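Local coordinates for vacuolar protein sorting protein 36 (Saccharomyces cerevisiae, PDB 2CAY) that probably binds membrane phosphoinositides through its GLUE domain, a split PH-like fold, and so links the ESCRT-II complex to membranes in multivesicular-body sorting, at residues Q49-R54 / S115-D120. Sequence-based numbering, arbitrary orientation.
With SO4 (sulfate ion), chain C.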
loop_
_atom_site.group_PDB
_atom_site.type_symbol
_atom_site.label_atom_id
_atom_site.label_comp_id
_atom_site.label_asym_id
_atom_site.label_seq_id
_atom_site.Cartn_x
_atom_site.Cartn_y
_atom_site.Cartn_z
ATOM N N GLN A 49 -5.987 -25.537 6.381
ATOM C CA GLN A 49 -7.286 -26.117 6.756
ATOM C C GLN A 49 -8.323 -25.096 7.263
ATOM O O GLN A 49 -9.397 -25.466 7.763
ATOM C CB GLN A 49 -7.097 -27.262 7.773
ATOM C CG GLN A 49 -6.169 -28.375 7.269
ATOM C CD GLN A 49 -6.519 -28.828 5.864
ATOM O OE1 GLN A 49 -7.676 -29.154 5.572
ATOM N NE2 GLN A 49 -5.524 -28.846 4.981
ATOM N N ARG A 50 -8.009 -23.803 7.146
ATOM C CA ARG A 50 -9.014 -22.779 7.431
ATOM C C ARG A 50 -9.036 -21.814 6.251
ATOM O O ARG A 50 -8.983 -20.607 6.431
ATOM C CB ARG A 50 -8.703 -22.010 8.715
ATOM C CG ARG A 50 -8.494 -22.863 10.021
ATOM C CD ARG A 50 -9.762 -23.441 10.520
ATOM N NE ARG A 50 -9.533 -24.337 11.661
ATOM C CZ ARG A 50 -9.095 -25.600 11.565
ATOM N NH1 ARG A 50 -8.833 -26.156 10.378
ATOM N NH2 ARG A 50 -8.934 -26.330 12.671
ATOM N N GLN A 51 -9.113 -22.379 5.059
ATOM C CA GLN A 51 -9.002 -21.640 3.816
ATOM C C GLN A 51 -10.312 -21.375 3.054
ATOM O O GLN A 51 -10.305 -20.648 2.052
ATOM C CB GLN A 51 -7.957 -22.311 2.918
ATOM C CG GLN A 51 -6.524 -22.080 3.427
ATOM C CD GLN A 51 -6.213 -20.572 3.654
ATOM O OE1 GLN A 51 -5.914 -20.157 4.756
ATOM N NE2 GLN A 51 -6.292 -19.785 2.601
ATOM N N ARG A 52 -11.428 -21.935 3.528
ATOM C CA ARG A 52 -12.728 -21.694 2.891
ATOM C C ARG A 52 -13.845 -21.816 3.920
ATOM O O ARG A 52 -14.214 -22.925 4.367
ATOM C CB ARG A 52 -12.955 -22.624 1.700
ATOM C CG ARG A 52 -14.190 -22.293 0.858
ATOM C CD ARG A 52 -14.322 -23.271 -0.322
ATOM N NE ARG A 52 -13.121 -23.224 -1.176
ATOM C CZ ARG A 52 -12.133 -24.122 -1.164
ATOM N NH1 ARG A 52 -12.190 -25.186 -0.353
ATOM N NH2 ARG A 52 -11.085 -23.960 -1.978
ATOM N N GLY A 53 -14.359 -20.655 4.297
ATOM C CA GLY A 53 -15.398 -20.528 5.292
ATOM C C GLY A 53 -16.223 -19.273 5.083
ATOM O O GLY A 53 -15.879 -18.396 4.253
ATOM N N ARG A 54 -17.332 -19.201 5.793
ATOM C CA ARG A 54 -18.098 -17.970 5.863
ATOM C C ARG A 54 -17.539 -17.151 7.018
ATOM O O ARG A 54 -17.074 -17.703 8.038
ATOM C CB ARG A 54 -19.585 -18.258 6.103
ATOM C CG ARG A 54 -20.293 -18.772 4.873
ATOM C CD ARG A 54 -21.792 -18.721 5.094
ATOM N NE ARG A 54 -22.139 -19.663 6.147
ATOM C CZ ARG A 54 -23.334 -19.752 6.724
ATOM N NH1 ARG A 54 -24.330 -18.935 6.360
ATOM N NH2 ARG A 54 -23.518 -20.663 7.676
ATOM N N SER A 115 -8.977 -13.238 4.002
ATOM C CA SER A 115 -8.736 -13.131 2.581
ATOM C C SER A 115 -10.012 -13.438 1.801
ATOM O O SER A 115 -10.608 -14.520 1.966
ATOM C CB SER A 115 -7.549 -14.025 2.168
ATOM O OG SER A 115 -7.273 -13.854 0.779
ATOM N N PHE A 116 -10.441 -12.497 0.956
ATOM C CA PHE A 116 -11.764 -12.609 0.301
ATOM C C PHE A 116 -11.723 -13.184 -1.115
ATOM O O PHE A 116 -11.419 -12.463 -2.060
ATOM C CB PHE A 116 -12.512 -11.268 0.293
ATOM C CG PHE A 116 -12.743 -10.684 1.665
ATOM C CD1 PHE A 116 -13.938 -10.951 2.354
ATOM C CD2 PHE A 116 -11.782 -9.896 2.265
ATOM C CE1 PHE A 116 -14.170 -10.431 3.636
ATOM C CE2 PHE A 116 -12.010 -9.339 3.554
ATOM C CZ PHE A 116 -13.206 -9.628 4.232
ATOM N N ARG A 117 -12.103 -14.450 -1.282
ATOM C CA ARG A 117 -11.910 -15.118 -2.589
ATOM C C ARG A 117 -13.076 -14.964 -3.570
ATOM O O ARG A 117 -12.919 -15.227 -4.764
ATOM C CB ARG A 117 -11.569 -16.607 -2.430
ATOM C CG ARG A 117 -10.097 -16.893 -2.143
ATOM C CD ARG A 117 -9.672 -16.326 -0.795
ATOM N NE ARG A 117 -8.280 -16.658 -0.464
ATOM C CZ ARG A 117 -7.882 -17.696 0.280
ATOM N NH1 ARG A 117 -8.754 -18.577 0.736
ATOM N NH2 ARG A 117 -6.590 -17.861 0.543
ATOM N N LYS A 118 -14.227 -14.557 -3.089
ATOM C CA LYS A 118 -15.405 -14.465 -3.954
ATOM C C LYS A 118 -16.125 -13.127 -3.849
ATOM O O LYS A 118 -17.239 -12.983 -4.353
ATOM C CB LYS A 118 -16.409 -15.605 -3.652
ATOM C CG LYS A 118 -15.978 -17.006 -4.140
ATOM C CD LYS A 118 -15.547 -17.086 -5.597
ATOM C CE LYS A 118 -15.181 -18.552 -5.962
ATOM N NZ LYS A 118 -14.199 -18.646 -7.112
ATOM N N SER A 119 -15.501 -12.159 -3.196
ATOM C CA SER A 119 -16.044 -10.786 -3.081
ATOM C C SER A 119 -14.864 -9.840 -2.947
ATOM O O SER A 119 -13.753 -10.291 -2.760
ATOM C CB SER A 119 -16.973 -10.639 -1.877
ATOM O OG SER A 119 -16.230 -10.558 -0.667
ATOM N N ASP A 120 -15.088 -8.529 -3.061
ATOM C CA ASP A 120 -13.982 -7.589 -2.841
ATOM C C ASP A 120 -13.782 -7.325 -1.356
ATOM O O ASP A 120 -12.879 -6.594 -0.972
ATOM C CB ASP A 120 -14.225 -6.268 -3.598
ATOM C CG ASP A 120 -15.576 -5.636 -3.270
ATOM O OD1 ASP A 120 -16.109 -5.827 -2.150
ATOM O OD2 ASP A 120 -16.115 -4.946 -4.171
HETATM S S SO4 C . -4.974 -15.080 -1.506
HETATM O O1 SO4 C . -5.154 -15.446 -0.113
HETATM O O2 SO4 C . -6.133 -15.486 -2.302
HETATM O O3 SO4 C . -3.793 -15.817 -1.991
HETATM O O4 SO4 C . -4.836 -13.660 -1.697
#
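Sulfate O1 takes hydrogen bonds from two residues of 115-120: OG of S115 lies 2.8 Å from sulfate O1, and NH2 of R117 lies 2.9 Å from the same oxygen, with an N-H...O angle of 155°. NE of R117 adds a bond of 3.1 Å to sulfate O2, and the anion therefore meets the guanidinium at its edge, its sulfur in the plane. The R117 chain bends at CG (chi2 65°), which brings this edge round to the ion. From 49-54, Q51 approaches the same guanidinium along another part of its rim. Its backbone O is 2.9 Å from R117 NH1, and its side-chain amide ends beside NH1 and NH2, the amide plane turned 69° from that of the guanidinium. Between sulfate and Q51, the arginine head is thus flanked by neighbours at two parts of its edge, which should limit its rotation. The sulfate, probably from the crystallisation liquor, also receives hydrogen bonds from Y41, S95 and R97; such an anion site on a PH-like domain is consistent with a place for a lipid phosphate, though the ion alone does not prove it. In the fold, this surface contact joins the loop leading into strand 53-58 of one antiparallel sheet to the end of strand 112-116 in the other, where R117 also packs on Y41 of the adjoining strand 38-42.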